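Local coordinates for uncharacterized conserved protein (Ruegeria pomeroyi DSS-3, PDB 3IUS) that is of unknown function but belongs to the NAD-dependent epimerase/dehydratase family and so probably binds a dinucleotide on a Rossmann-type fold, at residues A92-V106 with W138-A152. Sequence-based numbering, arbitrary orientation. Where two conformers were deposited one is given.
Sequences AAQFRWVGYLSTTAV and WQAVPNLPLHVFRLA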
loop_
_atom_site.group_PDB
_atom_site.type_symbol
_atom_site.label_atom_id
_atom_site.label_comp_id
_atom_site.label_asym_id
_atom_site.label_seq_id
_atom_site.Cartn_x
_atom_site.Cartn_y
_atom_site.Cartn_z
ATOM N N ALA A 92 24.322 -4.308 -2.693
ATOM C CA ALA A 92 23.238 -5.223 -3.068
ATOM C C ALA A 92 23.303 -6.590 -2.391
ATOM O O ALA A 92 22.290 -7.108 -1.923
ATOM C CB ALA A 92 23.187 -5.389 -4.581
ATOM N N ALA A 93 24.502 -7.166 -2.335
ATOM C CA ALA A 93 24.686 -8.522 -1.832
ATOM C C ALA A 93 24.525 -8.669 -0.315
ATOM O O ALA A 93 24.399 -9.784 0.190
ATOM C CB ALA A 93 26.040 -9.071 -2.279
ATOM N N GLN A 94 24.511 -7.559 0.417
ATOM C CA GLN A 94 24.404 -7.674 1.866
ATOM C C GLN A 94 22.952 -7.749 2.329
ATOM O O GLN A 94 22.679 -8.137 3.462
ATOM C CB GLN A 94 25.169 -6.556 2.577
ATOM C CG GLN A 94 24.577 -5.178 2.421
ATOM C CD GLN A 94 25.572 -4.092 2.768
ATOM O OE1 GLN A 94 25.226 -3.107 3.414
ATOM N NE2 GLN A 94 26.823 -4.270 2.341
ATOM N N PHE A 95 22.021 -7.411 1.442
ATOM C CA PHE A 95 20.609 -7.493 1.785
ATOM C C PHE A 95 20.069 -8.888 1.532
ATOM O O PHE A 95 20.496 -9.575 0.605
ATOM C CB PHE A 95 19.789 -6.479 0.981
ATOM C CG PHE A 95 20.288 -5.067 1.099
ATOM C CD1 PHE A 95 20.225 -4.395 2.311
ATOM C CD2 PHE A 95 20.816 -4.412 -0.000
ATOM C CE1 PHE A 95 20.685 -3.091 2.425
ATOM C CE2 PHE A 95 21.278 -3.110 0.104
ATOM C CZ PHE A 95 21.212 -2.449 1.320
ATOM N N ARG A 96 19.132 -9.311 2.367
ATOM C CA ARG A 96 18.439 -10.573 2.150
ATOM C C ARG A 96 17.124 -10.323 1.426
ATOM O O ARG A 96 16.575 -11.210 0.778
ATOM C CB ARG A 96 18.174 -11.283 3.479
ATOM C CG ARG A 96 17.206 -12.451 3.367
ATOM C CD ARG A 96 17.033 -13.174 4.691
ATOM N NE ARG A 96 16.007 -14.209 4.617
ATOM C CZ ARG A 96 16.171 -15.380 4.013
ATOM N NH1 ARG A 96 17.319 -15.663 3.416
ATOM N NH2 ARG A 96 15.184 -16.265 3.997
ATOM N N TRP A 97 16.627 -9.098 1.529
ATOM C CA TRP A 97 15.302 -8.808 1.025
ATOM C C TRP A 97 15.109 -7.307 0.905
ATOM O O TRP A 97 15.503 -6.553 1.792
ATOM C CB TRP A 97 14.285 -9.400 1.993
ATOM C CG TRP A 97 12.840 -9.207 1.647
ATOM C CD1 TRP A 97 12.035 -10.074 0.962
ATOM C CD2 TRP A 97 12.011 -8.099 2.018
ATOM N NE1 TRP A 97 10.758 -9.564 0.873
ATOM C CE2 TRP A 97 10.721 -8.351 1.508
ATOM C CE3 TRP A 97 12.236 -6.915 2.722
ATOM C CZ2 TRP A 97 9.656 -7.463 1.690
ATOM C CZ3 TRP A 97 11.180 -6.030 2.895
ATOM C CH2 TRP A 97 9.908 -6.314 2.383
ATOM N N VAL A 98 14.539 -6.886 -0.217
ATOM C CA VAL A 98 14.144 -5.500 -0.414
ATOM C C VAL A 98 12.706 -5.463 -0.904
ATOM O O VAL A 98 12.344 -6.171 -1.840
ATOM C CB VAL A 98 15.049 -4.794 -1.441
ATOM C CG1 VAL A 98 14.490 -3.417 -1.779
ATOM C CG2 VAL A 98 16.492 -4.710 -0.926
ATOM N N GLY A 99 11.872 -4.646 -0.272
ATOM C CA GLY A 99 10.497 -4.539 -0.704
ATOM C C GLY A 99 10.157 -3.127 -1.141
ATOM O O GLY A 99 10.344 -2.181 -0.378
ATOM N N TYR A 100 9.687 -2.984 -2.376
ATOM C CA TYR A 100 9.182 -1.702 -2.845
ATOM C C TYR A 100 7.668 -1.725 -2.839
ATOM O O TYR A 100 7.052 -2.574 -3.481
ATOM C CB TYR A 100 9.690 -1.366 -4.252
ATOM C CG TYR A 100 9.087 -0.083 -4.785
ATOM C CD1 TYR A 100 9.435 1.147 -4.238
ATOM C CD2 TYR A 100 8.154 -0.101 -5.814
ATOM C CE1 TYR A 100 8.877 2.323 -4.700
ATOM C CE2 TYR A 100 7.593 1.068 -6.286
ATOM C CZ TYR A 100 7.962 2.279 -5.728
ATOM O OH TYR A 100 7.405 3.447 -6.188
ATOM N N LEU A 101 7.059 -0.796 -2.106
ATOM C CA LEU A 101 5.612 -0.683 -2.117
ATOM C C LEU A 101 5.160 0.156 -3.311
ATOM O O LEU A 101 5.492 1.341 -3.423
ATOM C CB LEU A 101 5.089 -0.105 -0.801
ATOM C CG LEU A 101 5.433 -0.905 0.465
ATOM C CD1 LEU A 101 4.773 -0.283 1.693
ATOM C CD2 LEU A 101 5.037 -2.373 0.324
ATOM N N SER A 102 4.415 -0.484 -4.207
ATOM C CA SER A 102 3.891 0.153 -5.403
ATOM C C SER A 102 2.379 0.233 -5.259
ATOM O O SER A 102 1.856 0.116 -4.154
ATOM C CB SER A 102 4.278 -0.656 -6.650
ATOM O OG SER A 102 3.981 0.053 -7.846
ATOM N N THR A 103 1.674 0.426 -6.368
ATOM C CA THR A 103 0.214 0.463 -6.336
ATOM C C THR A 103 -0.369 -0.234 -7.559
ATOM O O THR A 103 0.359 -0.589 -8.490
ATOM C CB THR A 103 -0.337 1.907 -6.298
ATOM O OG1 THR A 103 -0.138 2.522 -7.575
ATOM C CG2 THR A 103 0.346 2.736 -5.212
ATOM N N THR A 104 -1.686 -0.422 -7.557
ATOM C CA THR A 104 -2.354 -1.068 -8.681
ATOM C C THR A 104 -2.633 -0.096 -9.819
ATOM O O THR A 104 -3.207 -0.485 -10.839
ATOM C CB THR A 104 -3.672 -1.739 -8.260
ATOM O OG1 THR A 104 -4.548 -0.757 -7.689
ATOM C CG2 THR A 104 -3.418 -2.852 -7.252
ATOM N N ALA A 105 -2.236 1.164 -9.651
ATOM C CA ALA A 105 -2.487 2.167 -10.685
ATOM C C ALA A 105 -1.620 1.909 -11.909
ATOM O O ALA A 105 -1.881 2.434 -12.989
ATOM C CB ALA A 105 -2.270 3.580 -10.154
ATOM N N VAL A 106 -0.599 1.076 -11.740
ATOM C CA VAL A 106 0.282 0.743 -12.849
ATOM C C VAL A 106 -0.442 0.052 -14.008
ATOM O O VAL A 106 -0.006 0.143 -15.159
ATOM C CB VAL A 106 1.433 -0.158 -12.393
ATOM C CG1 VAL A 106 2.278 0.551 -11.338
ATOM C CG2 VAL A 106 0.895 -1.468 -11.860
ATOM N N TRP A 138 13.979 0.372 -9.666
ATOM C CA TRP A 138 14.312 -0.649 -8.680
ATOM C C TRP A 138 14.688 -1.977 -9.343
ATOM O O TRP A 138 15.682 -2.595 -8.975
ATOM C CB TRP A 138 13.160 -0.829 -7.690
ATOM C CG TRP A 138 13.126 0.248 -6.657
ATOM C CD1 TRP A 138 12.243 1.289 -6.578
ATOM C CD2 TRP A 138 14.020 0.397 -5.551
ATOM N NE1 TRP A 138 12.533 2.076 -5.490
ATOM C CE2 TRP A 138 13.621 1.549 -4.842
ATOM C CE3 TRP A 138 15.120 -0.333 -5.090
ATOM C CZ2 TRP A 138 14.285 1.988 -3.697
ATOM C CZ3 TRP A 138 15.777 0.104 -3.955
ATOM C CH2 TRP A 138 15.357 1.253 -3.271
ATOM N N GLN A 139 13.914 -2.394 -10.341
ATOM C CA GLN A 139 14.164 -3.673 -11.009
ATOM C C GLN A 139 15.476 -3.687 -11.797
ATOM O O GLN A 139 15.956 -4.752 -12.183
ATOM C CB GLN A 139 12.992 -4.056 -11.922
ATOM C CG GLN A 139 11.701 -4.417 -11.186
ATOM C CD GLN A 139 11.675 -5.861 -10.713
ATOM O OE1 GLN A 139 12.681 -6.565 -10.776
ATOM N NE2 GLN A 139 10.517 -6.309 -10.240
ATOM N N ALA A 140 16.053 -2.511 -12.033
ATOM C CA ALA A 140 17.307 -2.421 -12.786
ATOM C C ALA A 140 18.558 -2.623 -11.929
ATOM O O ALA A 140 19.635 -2.902 -12.458
ATOM C CB ALA A 140 17.388 -1.098 -13.533
ATOM N N VAL A 141 18.417 -2.483 -10.614
ATOM C CA VAL A 141 19.553 -2.616 -9.701
ATOM C C VAL A 141 20.073 -4.055 -9.681
ATOM O O VAL A 141 19.418 -4.955 -9.168
ATOM C CB VAL A 141 19.189 -2.191 -8.266
ATOM C CG1 VAL A 141 20.426 -2.174 -7.389
ATOM C CG2 VAL A 141 18.510 -0.815 -8.262
ATOM N N PRO A 142 21.268 -4.273 -10.239
ATOM C CA PRO A 142 21.805 -5.635 -10.347
ATOM C C PRO A 142 21.907 -6.354 -8.998
ATOM O O PRO A 142 22.416 -5.784 -8.030
ATOM C CB PRO A 142 23.208 -5.414 -10.935
ATOM C CG PRO A 142 23.172 -4.063 -11.566
ATOM C CD PRO A 142 22.195 -3.254 -10.754
ATOM N N ASN A 143 21.414 -7.588 -8.942
ATOM C CA ASN A 143 21.596 -8.467 -7.786
ATOM C C ASN A 143 20.881 -8.037 -6.509
ATOM O O ASN A 143 21.151 -8.564 -5.431
ATOM C CB ASN A 143 23.083 -8.678 -7.503
ATOM C CG ASN A 143 23.837 -9.194 -8.712
ATOM O OD1 ASN A 143 24.780 -8.560 -9.181
ATOM N ND2 ASN A 143 23.418 -10.342 -9.230
ATOM N N LEU A 144 19.969 -7.079 -6.632
ATOM C CA LEU A 144 19.142 -6.676 -5.503
ATOM C C LEU A 144 17.996 -7.678 -5.327
ATOM O O LEU A 144 17.312 -8.015 -6.296
ATOM C CB LEU A 144 18.598 -5.268 -5.747
ATOM C CG LEU A 144 18.157 -4.437 -4.543
ATOM C CD1 LEU A 144 19.338 -4.124 -3.629
ATOM C CD2 LEU A 144 17.506 -3.156 -5.027
ATOM N N PRO A 145 17.788 -8.169 -4.091
ATOM C CA PRO A 145 16.710 -9.121 -3.791
ATOM C C PRO A 145 15.377 -8.388 -3.760
ATOM O O PRO A 145 14.726 -8.352 -2.718
ATOM C CB PRO A 145 17.043 -9.612 -2.376
ATOM C CG PRO A 145 18.360 -8.979 -2.006
ATOM C CD PRO A 145 18.544 -7.795 -2.884
ATOM N N LEU A 146 14.991 -7.814 -4.895
ATOM C CA LEU A 146 13.842 -6.916 -4.969
ATOM C C LEU A 146 12.509 -7.645 -5.053
ATOM O O LEU A 146 12.376 -8.652 -5.746
ATOM C CB LEU A 146 13.979 -5.986 -6.179
ATOM C CG LEU A 146 12.778 -5.068 -6.406
ATOM C CD1 LEU A 146 12.714 -3.990 -5.320
ATOM C CD2 LEU A 146 12.820 -4.460 -7.794
ATOM N N HIS A 147 11.511 -7.106 -4.358
ATOM C CA HIS A 147 10.159 -7.621 -4.413
ATOM C C HIS A 147 9.292 -6.399 -4.530
ATOM O O HIS A 147 9.504 -5.432 -3.807
ATOM C CB HIS A 147 9.818 -8.398 -3.138
ATOM C CG HIS A 147 10.772 -9.518 -2.852
ATOM N ND1 HIS A 147 12.051 -9.302 -2.388
ATOM C CD2 HIS A 147 10.639 -10.859 -2.981
ATOM C CE1 HIS A 147 12.666 -10.463 -2.244
ATOM N NE2 HIS A 147 11.832 -11.424 -2.594
ATOM N N VAL A 148 8.360 -6.429 -5.474
ATOM C CA VAL A 148 7.447 -5.316 -5.684
ATOM C C VAL A 148 6.058 -5.707 -5.219
ATOM O O VAL A 148 5.543 -6.766 -5.586
ATOM C CB VAL A 148 7.392 -4.903 -7.167
ATOM C CG1 VAL A 148 6.248 -3.911 -7.404
ATOM C CG2 VAL A 148 8.733 -4.316 -7.611
ATOM N N PHE A 149 5.442 -4.834 -4.429
ATOM C CA PHE A 149 4.117 -5.090 -3.896
ATOM C C PHE A 149 3.183 -4.009 -4.383
ATOM O O PHE A 149 3.303 -2.859 -3.979
ATOM C CB PHE A 149 4.153 -5.117 -2.363
ATOM C CG PHE A 149 5.070 -6.164 -1.802
ATOM C CD1 PHE A 149 4.603 -7.442 -1.542
ATOM C CD2 PHE A 149 6.404 -5.872 -1.550
ATOM C CE1 PHE A 149 5.450 -8.414 -1.040
ATOM C CE2 PHE A 149 7.253 -6.837 -1.043
ATOM C CZ PHE A 149 6.772 -8.107 -0.787
ATOM N N ARG A 150 2.270 -4.383 -5.273
ATOM C CA ARG A 150 1.303 -3.443 -5.809
ATOM C C ARG A 150 0.087 -3.412 -4.898
ATOM O O ARG A 150 -0.758 -4.309 -4.917
ATOM C CB ARG A 150 0.952 -3.792 -7.262
ATOM C CG ARG A 150 2.213 -3.887 -8.140
ATOM C CD ARG A 150 1.927 -4.226 -9.604
ATOM N NE ARG A 150 3.148 -4.110 -10.404
ATOM C CZ ARG A 150 3.356 -4.730 -11.564
ATOM N NH1 ARG A 150 2.421 -5.528 -12.069
ATOM N NH2 ARG A 150 4.503 -4.557 -12.214
ATOM N N LEU A 151 0.028 -2.365 -4.086
ATOM C CA LEU A 151 -0.973 -2.248 -3.035
ATOM C C LEU A 151 -2.265 -1.663 -3.575
ATOM O O LEU A 151 -2.250 -0.723 -4.365
ATOM C CB LEU A 151 -0.444 -1.375 -1.892
ATOM C CG LEU A 151 0.877 -1.772 -1.234
ATOM C CD1 LEU A 151 1.260 -0.775 -0.139
ATOM C CD2 LEU A 151 0.797 -3.180 -0.669
ATOM N N ALA A 152 -3.383 -2.238 -3.154
ATOM C CA ALA A 152 -4.683 -1.660 -3.442
ATOM C C ALA A 152 -4.926 -0.505 -2.472
ATOM O O ALA A 152 -4.028 -0.106 -1.724
ATOM C CB ALA A 152 -5.770 -2.724 -3.324
#
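W97 lies over one face of the H147 imidazole as an offset stack, its five-membered ring 4.2 Å from the imidazole by centroids and the planes 24° apart. The hollow is made by G99, where even a CB would clash with W97 CH2, and the F149 ring edge occupies the same notch, CE2 4.0 Å from G99 CA. H147 CG stands anti to its own carbonyl carbon (chi1 -56°), which brings ND1 back to V98 O at 3.2 Å, the oxygen lying in the imidazole plane; the H147 backbone N grips that oxygen too, at 2.8 Å. With an alanine at H147, W97 would probably lose its stacking partner, V98 O one of its two donors, and the D200 backbone N its acceptor NE2. On the other face of the sheet, Y100 stacks offset against W138, whose CD1 sits 3.7 Å above the phenol plane, while L144 CD1 plugs the gap between F95 CD2 and V98 CG2, 4.0 Å from the latter. Strands 97-103 and 146-151 run parallel, joined by alternating backbone bonds from V98 to S102, with helix 126-140 on the crossover between them, as in a Rossmann-type sheet. Chemically, aromatic and aliphatic packing flanks this backbone ladder; E135 takes a hydrogen bond from S102 OG and a salt bridge from R150 NH2, so the buried arginine is probably neutralised and the strand pair tied to helix 126-140.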